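Local structure of Tox3 (Phaeosphaeria nodorum, 6WES) at residues A[24-29]-A[152-157]; A[39-44]-A[110-115]; A[47-52]-A[73-78]; A[93-98]-A[141-146]. The protein is a secreted necrotrophic effector (toxin) of a wheat-infecting fungus, probably recognised through host Snn3, and this chain is its beta-barrel domain, probably the part left after pro-domain removal. One frame throughout, in Å; residues are numbered along the deposited sequence.

Contact 1. Residues A[24-29]-A[152-157]; sequences QRDVKV and GAIPRG
Asp26 and Ile154 mark the closest backbone approach, with CA atoms 7.2 Å apart; 24-29 is extended strand, whereas 152-157 leaves the end of strand 144-153 and turns into a loop. No hydrogen bond joins the two segments. The bridge is the side chain of Ile154, directed at the strand with CD1 as its tip. The Ile154 chain is drawn out (chi2 176°), which brings CD1 between Asp26 and Lys28, two residues on one face of the strand. Ile154 CD1 lies 3.6 Å from Lys28 CE and 3.7 Å from Lys28 CG, so that it meets the straight lysine chain along its flank at roughly a right angle. On the Asp26 side, Ile154 CD1 is 3.8 Å from Asp26 CG, and Ile154 CG2 comes to 3.8 Å from Asp26 OD2. The charged ends have their partners close by: Asp26 OD1 forms a salt bridge with Arg12 of the intervening strand 2-16, and Lys28 NZ is hydrogen-bonded to the main-chain O of Glu158, the C-terminal residue. Ile154 also packs on Arg12. The lysine's aliphatic stem and the aspartate's CB and carboxylate thus receive the isoleucine, while bonds from the two charged ends to Glu158 and Arg12 leave the apolar touch undisturbed and help tie the C-terminal tail to the barrel surface.

Contact 2. Residues A[39-44]-A[110-115]; sequences DGPNQV and RMHNNI
Pro41 and Met111 bring two loops together at one end of the barrel, their CA atoms only 4.4 Å apart. Pro41 is the second residue of a type I beta turn, Gly40 to Gln43, and its ring is used on two sides. Pro41 CB rests 3.9 Å from Met111 CB, while Pro41 CG lies over one face of the His112 imidazole, 3.6 Å above the plane and shifted toward the rim. This is a CH-pi contact. The CB of His112 points away from the other loop, but its CG lies beside its own backbone N (chi1 -68°), which swings the ring back so that a face meets Pro41 CG. The Met111 chain runs straight to SD and then bends at chi3 (46°), which carries CE back to 3.9 Å from Pro41 O. Backbone joins in through Pro41 CA, 3.2 Å from Met111 O in a CA-H...O contact whose angle at the hydrogen is 126°.

Within the turn, Gln43 folds its amide back over the loop. Gln43 NE2 donates to Gly40 O at 2.9 Å, nearly straight, with the oxygen in the amide plane, and this bond supplements a weak backbone one from Gln43 N to the same oxygen. Gln43 NE2 also binds Glu36 O. Met111 packs on Phe35, Phe106 and Tyr116. Between 39-44 and 110-115 themselves no conventional hydrogen bond forms, and the touch is proline packing, CH-pi and CA-H...O; Arg108 NH1 supplies ordinary hydrogen bonds between the loops, to Pro41 O and Gln43 O, while the Gln43 amide holds the turn.

Contact 3. Residues A[47-52]-A[73-78]; sequences VTWSNA and TTITAI
Strands 47-51 and 73-78, which carry Trp49 and Ile75, run almost the same way, 18° apart, but 9.5 Å separates their axes, so they face each other through side chains and not as sheet neighbours. Ile75 CG2 sits over the five-membered ring of Trp49, 3.5 Å from its centroid and 15° off the normal. With CG1 anti to the backbone N (chi1 -158°), CG2 takes the crowded position between N and the carbonyl carbon and is presented to the indole. Val47 CG1, on the tryptophan's own strand, lies over the opposite face, 3.9 Å above the plane and toward the rim. At the ring's edge, Trp49 CZ2 lies 4.0 Å from Thr73 O. The one polar atom of the indole is served by a water: Trp49 NE1 donates to it at 2.9 Å, Thr73 OG1 lies 2.7 Å from it, and it gives a weak bond to Thr74 O. Val47 CG2 and Thr73 CG2 touch loosely at 4.4 Å.

The contact spans the barrel interior. Val29 and Ala31 of strand 23-36 and Phe102 of strand 92-105 pack round Trp49, Pro60 touches Ile75, and Val64 and Val66 of strand 63-66 lie beside Thr73.

Contact 4. Residues A[93-98]-A[141-146]; sequences RCLYQL and RVFLEC
Phe143 meets Leu95 and Gln97 with the far end of its ring, the CA atoms of Phe143 and Tyr96 standing 8.2 Å apart. The apolar part is made by Gln97 CB, 3.8 Å from Phe143 CZ, and by Leu95 CD2, 4.2 Å from Phe143 CE1. Both strand residues present their CB atoms toward Phe143, whose CG lies beside its own backbone N (chi1 -65°), sending the ring at the strand.

Polar atoms approach the ring without bonding to it. Leu95 O lies in the ring plane at the edge, 3.9 Å from Phe143 CE1. The Gln97 amide passes the CE2-CZ side, with Gln97 OE1 4.0 Å from Phe143 CE2 and the amide plane inclined 48° to the ring. Bonds at both ends fix its orientation: Gln97 NE2 donates to Asp80 OD1 and OE1 accepts from Arg99 NE. The amide therefore offers its stem and flank to the ring while its polar ends stay paired.

Covalent links bracket the contact, as Cys94 is joined to Cys131 and Cys146 to Cys17. Strand 126-133 lies between strands 92-105 and 144-153 in the sheet, and Phe143, just before the latter, reaches over its His128 and Val130 to touch Leu95 and Gln97. On the other face of strand 92-105, Tyr96 packs on Phe81 of strand 72-85, its hydroxyl hydrogen-bonded to Glu129.

In the fold
Contact 3 is the buried one, its centre about 6 Å from the centre of the chain, and contacts 1, 4 and 2 lie progressively further out. Contacts 1 and 4 share strand 144-153, using its two ends: in each, one apolar side chain reaches over an intervening strand to a strand two places away, meeting a lysine stem and a carboxylate in contact 1, and a leucine and a glutamine in contact 4. Contact 3 instead joins walls of the barrel through aromatic packing with a bridging water. It touches contact 1 through the neighbouring strands 23-36 and 45-53, and contact 4 through Ile78 on Gln97. Contacts 2 and 4 stand on opposite sides of the centre, one in loops, one flanked by disulfides.

Contact 1. Residues A[24-29]-A[152-157]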
loop_
_atom_site.group_PDB
_atom_site.type_symbol
_atom_site.label_atom_id
_atom_site.label_comp_id
_atom_site.label_asym_id
_atom_site.label_seq_id
_atom_site.Cartn_x
_atom_site.Cartn_y
_atom_site.Cartn_z
ATOM N N GLN A 24 10.077 1.456 11.414
ATOM C CA GLN A 24 10.206 0.872 10.087
ATOM C C GLN A 24 9.062 -0.101 9.815
ATOM O O GLN A 24 8.665 -0.878 10.693
ATOM C CB GLN A 24 11.534 0.141 9.952
ATOM C CG GLN A 24 11.768 -0.436 8.545
ATOM C CD GLN A 24 13.190 -0.894 8.358
ATOM O OE1 GLN A 24 14.107 -0.077 8.346
ATOM N NE2 GLN A 24 13.387 -2.201 8.234
ATOM N N ARG A 25 8.526 -0.058 8.602
ATOM C CA ARG A 25 7.474 -0.979 8.195
ATOM C C ARG A 25 7.699 -1.413 6.758
ATOM O O ARG A 25 8.065 -0.593 5.912
ATOM C CB ARG A 25 6.099 -0.298 8.228
ATOM C CG ARG A 25 5.683 0.237 9.598
ATOM C CD ARG A 25 4.973 -0.838 10.392
ATOM N NE ARG A 25 5.906 -1.749 11.031
ATOM C CZ ARG A 25 5.534 -2.913 11.559
ATOM N NH1 ARG A 25 6.422 -3.709 12.138
ATOM N NH2 ARG A 25 4.262 -3.276 11.514
ATOM N N ASP A 26 7.420 -2.687 6.477
ATOM C CA ASP A 26 7.371 -3.230 5.124
ATOM C C ASP A 26 5.908 -3.476 4.773
ATOM O O ASP A 26 5.173 -4.059 5.569
ATOM C CB ASP A 26 8.110 -4.572 5.041
ATOM C CG ASP A 26 9.610 -4.427 4.968
ATOM O OD1 ASP A 26 10.114 -3.319 5.212
ATOM O OD2 ASP A 26 10.312 -5.434 4.701
ATOM N N VAL A 27 5.500 -3.053 3.581
ATOM C CA VAL A 27 4.144 -3.258 3.078
ATOM C C VAL A 27 4.272 -3.921 1.717
ATOM O O VAL A 27 5.009 -3.423 0.857
ATOM C CB VAL A 27 3.388 -1.922 2.956
ATOM C CG1 VAL A 27 1.977 -2.154 2.433
ATOM C CG2 VAL A 27 3.325 -1.224 4.307
ATOM N N LYS A 28 3.593 -5.041 1.522
ATOM C CA LYS A 28 3.647 -5.743 0.244
ATOM C C LYS A 28 2.237 -5.999 -0.260
ATOM O O LYS A 28 1.332 -6.328 0.519
ATOM C CB LYS A 28 4.384 -7.085 0.371
ATOM C CG LYS A 28 5.846 -6.964 0.756
ATOM C CD LYS A 28 6.460 -8.332 0.897
ATOM C CE LYS A 28 7.885 -8.258 1.439
ATOM N NZ LYS A 28 8.491 -9.627 1.540
ATOM N N VAL A 29 2.051 -5.835 -1.568
ATOM C CA VAL A 29 0.758 -6.067 -2.197
ATOM C C VAL A 29 0.943 -6.926 -3.436
ATOM O O VAL A 29 2.041 -7.040 -3.989
ATOM C CB VAL A 29 0.047 -4.754 -2.566
ATOM C CG1 VAL A 29 -0.200 -3.904 -1.309
ATOM C CG2 VAL A 29 0.859 -3.963 -3.608
ATOM N N GLY A 152 11.535 3.218 0.214
ATOM C CA GLY A 152 12.157 2.632 -0.962
ATOM C C GLY A 152 11.757 1.186 -1.125
ATOM O O GLY A 152 10.892 0.692 -0.400
ATOM N N ALA A 153 12.354 0.535 -2.117
ATOM C CA ALA A 153 12.028 -0.856 -2.397
ATOM C C ALA A 153 12.498 -1.762 -1.264
ATOM O O ALA A 153 13.441 -1.452 -0.536
ATOM C CB ALA A 153 12.721 -1.275 -3.695
ATOM N N ILE A 154 11.826 -2.894 -1.113
ATOM C CA ILE A 154 12.271 -3.903 -0.155
ATOM C C ILE A 154 13.376 -4.722 -0.809
ATOM O O ILE A 154 13.181 -5.213 -1.930
ATOM C CB ILE A 154 11.108 -4.793 0.258
ATOM C CG1 ILE A 154 10.029 -3.966 0.968
ATOM C CG2 ILE A 154 11.607 -5.924 1.164
ATOM C CD1 ILE A 154 8.768 -4.785 1.318
ATOM N N PRO A 155 14.538 -4.877 -0.171
ATOM C CA PRO A 155 15.621 -5.662 -0.787
ATOM C C PRO A 155 15.166 -7.074 -1.132
ATOM O O PRO A 155 14.387 -7.694 -0.407
ATOM C CB PRO A 155 16.712 -5.669 0.290
ATOM C CG PRO A 155 16.454 -4.446 1.113
ATOM C CD PRO A 155 14.935 -4.286 1.119
ATOM N N ARG A 156 15.656 -7.580 -2.262
ATOM C CA ARG A 156 15.208 -8.879 -2.744
ATOM C C ARG A 156 15.526 -9.964 -1.724
ATOM O O ARG A 156 16.616 -9.992 -1.143
ATOM C CB ARG A 156 15.881 -9.200 -4.077
ATOM C CG ARG A 156 15.410 -10.498 -4.695
ATOM C CD ARG A 156 15.512 -10.440 -6.208
ATOM N NE ARG A 156 14.292 -9.902 -6.805
ATOM C CZ ARG A 156 14.205 -8.725 -7.421
ATOM N NH1 ARG A 156 15.272 -7.945 -7.537
ATOM N NH2 ARG A 156 13.048 -8.324 -7.929
ATOM N N GLY A 157 14.556 -10.845 -1.490
ATOM C CA GLY A 157 14.687 -11.883 -0.492
ATOM C C GLY A 157 14.221 -11.504 0.895
ATOM O O GLY A 157 14.199 -12.371 1.777
#

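Contact 2. Residues A[39-44]-A[110-115]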
loop_
_atom_site.group_PDB
_atom_site.type_symbol
_atom_site.label_atom_id
_atom_site.label_comp_id
_atom_site.label_asym_id
_atom_site.label_seq_id
_atom_site.Cartn_x
_atom_site.Cartn_y
_atom_site.Cartn_z
ATOM N N ASP A 39 -9.941 -9.128 -26.936
ATOM C CA ASP A 39 -10.431 -7.754 -26.795
ATOM C C ASP A 39 -9.401 -6.651 -27.034
ATOM O O ASP A 39 -9.753 -5.469 -26.956
ATOM C CB ASP A 39 -11.087 -7.553 -25.431
ATOM C CG ASP A 39 -12.447 -8.237 -25.321
ATOM O OD1 ASP A 39 -12.859 -8.932 -26.277
ATOM O OD2 ASP A 39 -13.095 -8.086 -24.261
ATOM N N GLY A 40 -8.151 -6.978 -27.280
ATOM C CA GLY A 40 -7.232 -5.977 -27.783
ATOM C C GLY A 40 -6.577 -5.110 -26.723
ATOM O O GLY A 40 -6.866 -5.189 -25.524
ATOM N N PRO A 41 -5.684 -4.235 -27.174
ATOM C CA PRO A 41 -4.802 -3.525 -26.241
ATOM C C PRO A 41 -5.490 -2.425 -25.458
ATOM O O PRO A 41 -4.927 -1.982 -24.450
ATOM C CB PRO A 41 -3.732 -2.936 -27.169
ATOM C CG PRO A 41 -4.429 -2.789 -28.492
ATOM C CD PRO A 41 -5.364 -3.946 -28.590
ATOM N N ASN A 42 -6.656 -1.951 -25.895
ATOM C CA ASN A 42 -7.365 -0.856 -25.255
ATOM C C ASN A 42 -8.553 -1.353 -24.438
ATOM O O ASN A 42 -9.461 -0.578 -24.110
ATOM C CB ASN A 42 -7.767 0.189 -26.308
ATOM C CG ASN A 42 -6.587 0.583 -27.218
ATOM O OD1 ASN A 42 -5.553 1.027 -26.733
ATOM N ND2 ASN A 42 -6.738 0.399 -28.527
ATOM N N GLN A 43 -8.564 -2.634 -24.089
ATOM C CA GLN A 43 -9.667 -3.167 -23.312
ATOM C C GLN A 43 -9.661 -2.631 -21.885
ATOM O O GLN A 43 -8.618 -2.335 -21.297
ATOM C CB GLN A 43 -9.620 -4.690 -23.273
ATOM C CG GLN A 43 -8.440 -5.289 -22.518
ATOM C CD GLN A 43 -8.418 -6.805 -22.647
ATOM O OE1 GLN A 43 -8.859 -7.533 -21.745
ATOM N NE2 GLN A 43 -7.922 -7.285 -23.777
ATOM N N VAL A 44 -10.865 -2.493 -21.335
ATOM C CA VAL A 44 -11.005 -2.184 -19.920
ATOM C C VAL A 44 -10.429 -3.348 -19.134
ATOM O O VAL A 44 -10.613 -4.510 -19.512
ATOM C CB VAL A 44 -12.504 -2.003 -19.615
ATOM C CG1 VAL A 44 -12.762 -1.965 -18.153
ATOM C CG2 VAL A 44 -13.068 -0.751 -20.289
ATOM N N ARG A 110 1.845 -2.012 -26.353
ATOM C CA ARG A 110 2.451 -3.336 -26.412
ATOM C C ARG A 110 1.511 -4.401 -25.871
ATOM O O ARG A 110 1.956 -5.483 -25.477
ATOM C CB ARG A 110 3.783 -3.357 -25.661
ATOM C CG ARG A 110 4.832 -2.496 -26.342
ATOM C CD ARG A 110 6.180 -2.602 -25.601
ATOM N NE ARG A 110 7.221 -1.784 -26.239
ATOM C CZ ARG A 110 7.943 -2.151 -27.293
ATOM N NH1 ARG A 110 7.765 -3.333 -27.869
ATOM N NH2 ARG A 110 8.854 -1.311 -27.781
ATOM N N MET A 111 0.211 -4.130 -25.870
ATOM C CA MET A 111 -0.760 -4.996 -25.210
ATOM C C MET A 111 -1.672 -5.732 -26.195
ATOM O O MET A 111 -2.844 -5.990 -25.912
ATOM C CB MET A 111 -1.542 -4.222 -24.144
ATOM C CG MET A 111 -0.707 -4.075 -22.890
ATOM S SD MET A 111 -1.468 -3.159 -21.543
ATOM C CE MET A 111 -3.107 -3.870 -21.502
ATOM N N HIS A 112 -1.151 -6.119 -27.364
ATOM C CA HIS A 112 -1.998 -6.825 -28.314
ATOM C C HIS A 112 -2.287 -8.258 -27.876
ATOM O O HIS A 112 -3.349 -8.797 -28.220
ATOM C CB HIS A 112 -1.385 -6.744 -29.714
ATOM C CG HIS A 112 -1.409 -5.356 -30.276
ATOM N ND1 HIS A 112 -0.402 -4.442 -30.049
ATOM C CD2 HIS A 112 -2.353 -4.705 -30.996
ATOM C CE1 HIS A 112 -0.706 -3.297 -30.634
ATOM N NE2 HIS A 112 -1.886 -3.431 -31.214
ATOM N N ASN A 113 -1.390 -8.875 -27.099
ATOM C CA ASN A 113 -1.494 -10.285 -26.741
ATOM C C ASN A 113 -1.738 -10.522 -25.264
ATOM O O ASN A 113 -2.246 -11.590 -24.902
ATOM C CB ASN A 113 -0.198 -11.029 -27.102
ATOM C CG ASN A 113 0.160 -10.900 -28.564
ATOM O OD1 ASN A 113 -0.688 -11.066 -29.425
ATOM N ND2 ASN A 113 1.424 -10.585 -28.845
ATOM N N ASN A 114 -1.365 -9.578 -24.414
ATOM C CA ASN A 114 -1.482 -9.716 -22.965
ATOM C C ASN A 114 -1.164 -8.341 -22.385
ATOM O O ASN A 114 -0.881 -7.385 -23.121
ATOM C CB ASN A 114 -0.506 -10.783 -22.447
ATOM C CG ASN A 114 -0.902 -11.359 -21.099
ATOM O OD1 ASN A 114 -1.819 -10.889 -20.448
ATOM N ND2 ASN A 114 -0.203 -12.405 -20.685
ATOM N N ILE A 115 -1.216 -8.238 -21.058
ATOM C CA ILE A 115 -0.801 -6.995 -20.391
ATOM C C ILE A 115 0.672 -6.710 -20.683
ATOM O O ILE A 115 1.450 -7.586 -21.081
ATOM C CB ILE A 115 -1.033 -7.058 -18.875
ATOM C CG1 ILE A 115 -0.124 -8.095 -18.217
ATOM C CG2 ILE A 115 -2.535 -7.282 -18.576
ATOM C CD1 ILE A 115 -0.070 -7.923 -16.693
#

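Contact 3. Residues A[47-52]-A[73-78]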
loop_
_atom_site.group_PDB
_atom_site.type_symbol
_atom_site.label_atom_id
_atom_site.label_comp_id
_atom_site.label_asym_id
_atom_site.label_seq_id
_atom_site.Cartn_x
_atom_site.Cartn_y
_atom_site.Cartn_z
ATOM N N VAL A 47 -8.637 -4.888 -12.229
ATOM C CA VAL A 47 -7.500 -5.145 -11.351
ATOM C C VAL A 47 -8.017 -5.485 -9.959
ATOM O O VAL A 47 -8.900 -4.793 -9.429
ATOM C CB VAL A 47 -6.572 -3.917 -11.310
ATOM C CG1 VAL A 47 -5.467 -4.095 -10.297
ATOM C CG2 VAL A 47 -5.978 -3.640 -12.698
ATOM N N THR A 48 -7.472 -6.537 -9.360
ATOM C CA THR A 48 -7.733 -6.843 -7.953
ATOM C C THR A 48 -6.430 -6.688 -7.181
ATOM O O THR A 48 -5.480 -7.450 -7.405
ATOM C CB THR A 48 -8.257 -8.272 -7.811
ATOM O OG1 THR A 48 -9.531 -8.373 -8.473
ATOM C CG2 THR A 48 -8.432 -8.688 -6.329
ATOM N N TRP A 49 -6.389 -5.734 -6.259
ATOM C CA TRP A 49 -5.260 -5.606 -5.336
ATOM C C TRP A 49 -5.528 -6.477 -4.117
ATOM O O TRP A 49 -6.680 -6.553 -3.641
ATOM C CB TRP A 49 -5.126 -4.162 -4.848
ATOM C CG TRP A 49 -4.804 -3.129 -5.901
ATOM C CD1 TRP A 49 -5.687 -2.335 -6.564
ATOM C CD2 TRP A 49 -3.499 -2.739 -6.346
ATOM N NE1 TRP A 49 -5.018 -1.469 -7.397
ATOM C CE2 TRP A 49 -3.675 -1.701 -7.279
ATOM C CE3 TRP A 49 -2.204 -3.164 -6.030
ATOM C CZ2 TRP A 49 -2.600 -1.069 -7.901
ATOM C CZ3 TRP A 49 -1.132 -2.526 -6.641
ATOM C CH2 TRP A 49 -1.344 -1.498 -7.571
ATOM N N SER A 50 -4.479 -7.086 -3.573
ATOM C CA SER A 50 -4.644 -7.892 -2.368
ATOM C C SER A 50 -3.422 -7.766 -1.468
ATOM O O SER A 50 -2.333 -7.377 -1.898
ATOM C CB SER A 50 -4.921 -9.358 -2.695
ATOM O OG SER A 50 -3.833 -9.907 -3.412
ATOM N N ASN A 51 -3.626 -8.095 -0.194
ATOM C CA ASN A 51 -2.552 -8.050 0.789
ATOM C C ASN A 51 -1.536 -9.153 0.525
ATOM O O ASN A 51 -1.904 -10.317 0.306
ATOM C CB ASN A 51 -3.152 -8.293 2.179
ATOM C CG ASN A 51 -2.087 -8.330 3.272
ATOM O OD1 ASN A 51 -1.145 -7.546 3.259
ATOM N ND2 ASN A 51 -2.242 -9.240 4.218
ATOM N N ALA A 52 -0.254 -8.798 0.544
ATOM C CA ALA A 52 0.817 -9.770 0.707
ATOM C C ALA A 52 1.522 -9.641 2.051
ATOM O O ALA A 52 1.929 -10.654 2.618
ATOM C CB ALA A 52 1.828 -9.681 -0.452
ATOM N N THR A 73 -3.135 2.814 -12.736
ATOM C CA THR A 73 -4.131 2.874 -11.669
ATOM C C THR A 73 -3.385 2.853 -10.346
ATOM O O THR A 73 -2.328 2.229 -10.227
ATOM C CB THR A 73 -5.176 1.752 -11.804
ATOM O OG1 THR A 73 -6.240 1.981 -10.872
ATOM C CG2 THR A 73 -4.576 0.389 -11.540
ATOM N N THR A 74 -3.922 3.560 -9.357
ATOM C CA THR A 74 -3.240 3.752 -8.081
ATOM C C THR A 74 -4.182 3.402 -6.940
ATOM O O THR A 74 -5.397 3.550 -7.061
ATOM C CB THR A 74 -2.766 5.218 -7.882
ATOM O OG1 THR A 74 -1.851 5.617 -8.927
ATOM C CG2 THR A 74 -2.041 5.391 -6.566
ATOM N N ILE A 75 -3.615 2.882 -5.857
ATOM C CA ILE A 75 -4.388 2.505 -4.675
ATOM C C ILE A 75 -3.580 2.881 -3.441
ATOM O O ILE A 75 -2.369 3.045 -3.511
ATOM C CB ILE A 75 -4.700 0.990 -4.721
ATOM C CG1 ILE A 75 -5.912 0.630 -3.847
ATOM C CG2 ILE A 75 -3.500 0.158 -4.349
ATOM C CD1 ILE A 75 -7.259 1.110 -4.445
ATOM N N THR A 76 -4.253 3.022 -2.300
ATOM C CA THR A 76 -3.561 3.243 -1.033
ATOM C C THR A 76 -3.767 2.025 -0.142
ATOM O O THR A 76 -4.913 1.632 0.121
ATOM C CB THR A 76 -4.087 4.512 -0.354
ATOM O OG1 THR A 76 -3.830 5.641 -1.209
ATOM C CG2 THR A 76 -3.425 4.719 1.017
ATOM N N ALA A 77 -2.675 1.416 0.310
ATOM C CA ALA A 77 -2.735 0.334 1.287
ATOM C C ALA A 77 -2.676 0.922 2.689
ATOM O O ALA A 77 -1.836 1.790 2.962
ATOM C CB ALA A 77 -1.551 -0.610 1.065
ATOM N N ILE A 78 -3.538 0.450 3.577
ATOM C CA ILE A 78 -3.634 0.964 4.940
ATOM C C ILE A 78 -3.181 -0.126 5.898
ATOM O O ILE A 78 -3.665 -1.263 5.819
ATOM C CB ILE A 78 -5.086 1.354 5.274
ATOM C CG1 ILE A 78 -5.686 2.290 4.233
ATOM C CG2 ILE A 78 -5.163 1.956 6.685
ATOM C CD1 ILE A 78 -5.087 3.673 4.268
HETATM O O HOH W 1 -6.214 1.018 -8.334
#

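Contact 4. Residues A[93-98]-A[141-146]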
loop_
_atom_site.group_PDB
_atom_site.type_symbol
_atom_site.label_atom_id
_atom_site.label_comp_id
_atom_site.label_asym_id
_atom_site.label_seq_id
_atom_site.Cartn_x
_atom_site.Cartn_y
_atom_site.Cartn_z
ATOM N N ARG A 93 0.202 4.397 25.287
ATOM C CA ARG A 93 -0.205 3.493 24.227
ATOM C C ARG A 93 -0.530 4.301 22.986
ATOM O O ARG A 93 -1.280 5.281 23.052
ATOM C CB ARG A 93 -1.414 2.670 24.656
ATOM C CG ARG A 93 -1.166 1.918 25.957
ATOM C CD ARG A 93 -2.149 0.784 26.149
ATOM N NE ARG A 93 -1.983 -0.244 25.131
ATOM C CZ ARG A 93 -2.669 -1.381 25.111
ATOM N NH1 ARG A 93 -3.562 -1.631 26.060
ATOM N NH2 ARG A 93 -2.461 -2.262 24.140
ATOM N N CYS A 94 0.054 3.901 21.863
ATOM C CA CYS A 94 -0.071 4.660 20.628
ATOM C C CYS A 94 -0.598 3.771 19.522
ATOM O O CYS A 94 -0.101 2.662 19.317
ATOM C CB CYS A 94 1.289 5.214 20.193
ATOM S SG CYS A 94 2.030 6.358 21.402
ATOM N N LEU A 95 -1.543 4.292 18.767
ATOM C CA LEU A 95 -2.024 3.642 17.561
ATOM C C LEU A 95 -1.437 4.366 16.358
ATOM O O LEU A 95 -1.439 5.597 16.307
ATOM C CB LEU A 95 -3.551 3.723 17.501
ATOM C CG LEU A 95 -4.124 3.054 16.254
ATOM C CD1 LEU A 95 -3.866 1.558 16.224
ATOM C CD2 LEU A 95 -5.604 3.337 16.155
ATOM N N TYR A 96 -0.937 3.603 15.409
ATOM C CA TYR A 96 -0.304 4.123 14.204
ATOM C C TYR A 96 -1.059 3.633 12.990
ATOM O O TYR A 96 -1.547 2.501 12.968
ATOM C CB TYR A 96 1.128 3.613 14.078
ATOM C CG TYR A 96 1.963 4.152 15.183
ATOM C CD1 TYR A 96 2.612 5.370 15.055
ATOM C CD2 TYR A 96 2.081 3.445 16.374
ATOM C CE1 TYR A 96 3.359 5.886 16.107
ATOM C CE2 TYR A 96 2.797 3.944 17.412
ATOM C CZ TYR A 96 3.431 5.166 17.268
ATOM O OH TYR A 96 4.146 5.666 18.332
ATOM N N GLN A 97 -1.148 4.485 11.986
ATOM C CA GLN A 97 -1.705 4.094 10.700
ATOM C C GLN A 97 -0.762 4.535 9.591
ATOM O O GLN A 97 -0.447 5.733 9.473
ATOM C CB GLN A 97 -3.062 4.741 10.508
ATOM C CG GLN A 97 -3.729 4.300 9.214
ATOM C CD GLN A 97 -5.163 4.742 9.183
ATOM O OE1 GLN A 97 -5.485 5.793 8.621
ATOM N NE2 GLN A 97 -6.038 3.946 9.794
ATOM N N LEU A 98 -0.317 3.574 8.795
ATOM C CA LEU A 98 0.566 3.811 7.662
ATOM C C LEU A 98 -0.269 3.749 6.392
ATOM O O LEU A 98 -1.071 2.819 6.211
ATOM C CB LEU A 98 1.633 2.725 7.625
ATOM C CG LEU A 98 2.585 2.729 6.431
ATOM C CD1 LEU A 98 3.339 4.077 6.340
ATOM C CD2 LEU A 98 3.544 1.583 6.597
ATOM N N ARG A 141 -9.682 7.076 15.447
ATOM C CA ARG A 141 -10.680 8.065 15.057
ATOM C C ARG A 141 -10.075 9.382 14.578
ATOM O O ARG A 141 -10.740 10.110 13.822
ATOM C CB ARG A 141 -11.668 8.306 16.209
ATOM C CG ARG A 141 -12.389 7.041 16.677
ATOM C CD ARG A 141 -13.552 7.354 17.617
ATOM N NE ARG A 141 -14.395 6.180 17.846
ATOM C CZ ARG A 141 -14.352 5.427 18.943
ATOM N NH1 ARG A 141 -13.509 5.725 19.922
ATOM N NH2 ARG A 141 -15.153 4.377 19.065
ATOM N N VAL A 142 -8.838 9.685 14.987
ATOM C CA VAL A 142 -8.147 10.919 14.612
ATOM C C VAL A 142 -6.663 10.682 14.877
ATOM O O VAL A 142 -6.299 9.838 15.696
ATOM C CB VAL A 142 -8.684 12.124 15.431
ATOM C CG1 VAL A 142 -8.214 12.037 16.895
ATOM C CG2 VAL A 142 -8.270 13.458 14.785
ATOM N N PHE A 143 -5.800 11.435 14.181
ATOM C CA PHE A 143 -4.354 11.213 14.235
ATOM C C PHE A 143 -3.607 12.527 14.030
ATOM O O PHE A 143 -4.135 13.484 13.461
ATOM C CB PHE A 143 -3.885 10.314 13.082
ATOM C CG PHE A 143 -4.411 8.898 13.114
ATOM C CD1 PHE A 143 -3.797 7.916 13.874
ATOM C CD2 PHE A 143 -5.504 8.543 12.331
ATOM C CE1 PHE A 143 -4.261 6.603 13.848
ATOM C CE2 PHE A 143 -5.983 7.241 12.303
ATOM C CZ PHE A 143 -5.375 6.270 13.067
ATOM N N LEU A 144 -2.345 12.546 14.460
ATOM C CA LEU A 144 -1.372 13.566 14.060
ATOM C C LEU A 144 -0.394 12.945 13.065
ATOM O O LEU A 144 0.127 11.854 13.312
ATOM C CB LEU A 144 -0.575 14.053 15.275
ATOM C CG LEU A 144 -1.287 14.864 16.368
ATOM C CD1 LEU A 144 -0.455 14.926 17.646
ATOM C CD2 LEU A 144 -1.587 16.263 15.872
ATOM N N GLU A 145 -0.112 13.641 11.968
ATOM C CA GLU A 145 0.789 13.088 10.966
ATOM C C GLU A 145 2.249 13.165 11.424
ATOM O O GLU A 145 2.696 14.174 11.970
ATOM C CB GLU A 145 0.616 13.833 9.639
ATOM C CG GLU A 145 1.338 13.192 8.464
ATOM C CD GLU A 145 0.917 13.770 7.125
ATOM O OE1 GLU A 145 -0.270 14.129 6.966
ATOM O OE2 GLU A 145 1.778 13.859 6.233
ATOM N N CYS A 146 2.988 12.074 11.189
ATOM C CA CYS A 146 4.407 11.911 11.469
ATOM C C CYS A 146 5.239 12.439 10.302
ATOM O O CYS A 146 4.705 12.840 9.268
ATOM C CB CYS A 146 4.698 10.427 11.652
ATOM S SG CYS A 146 3.675 9.578 12.869
#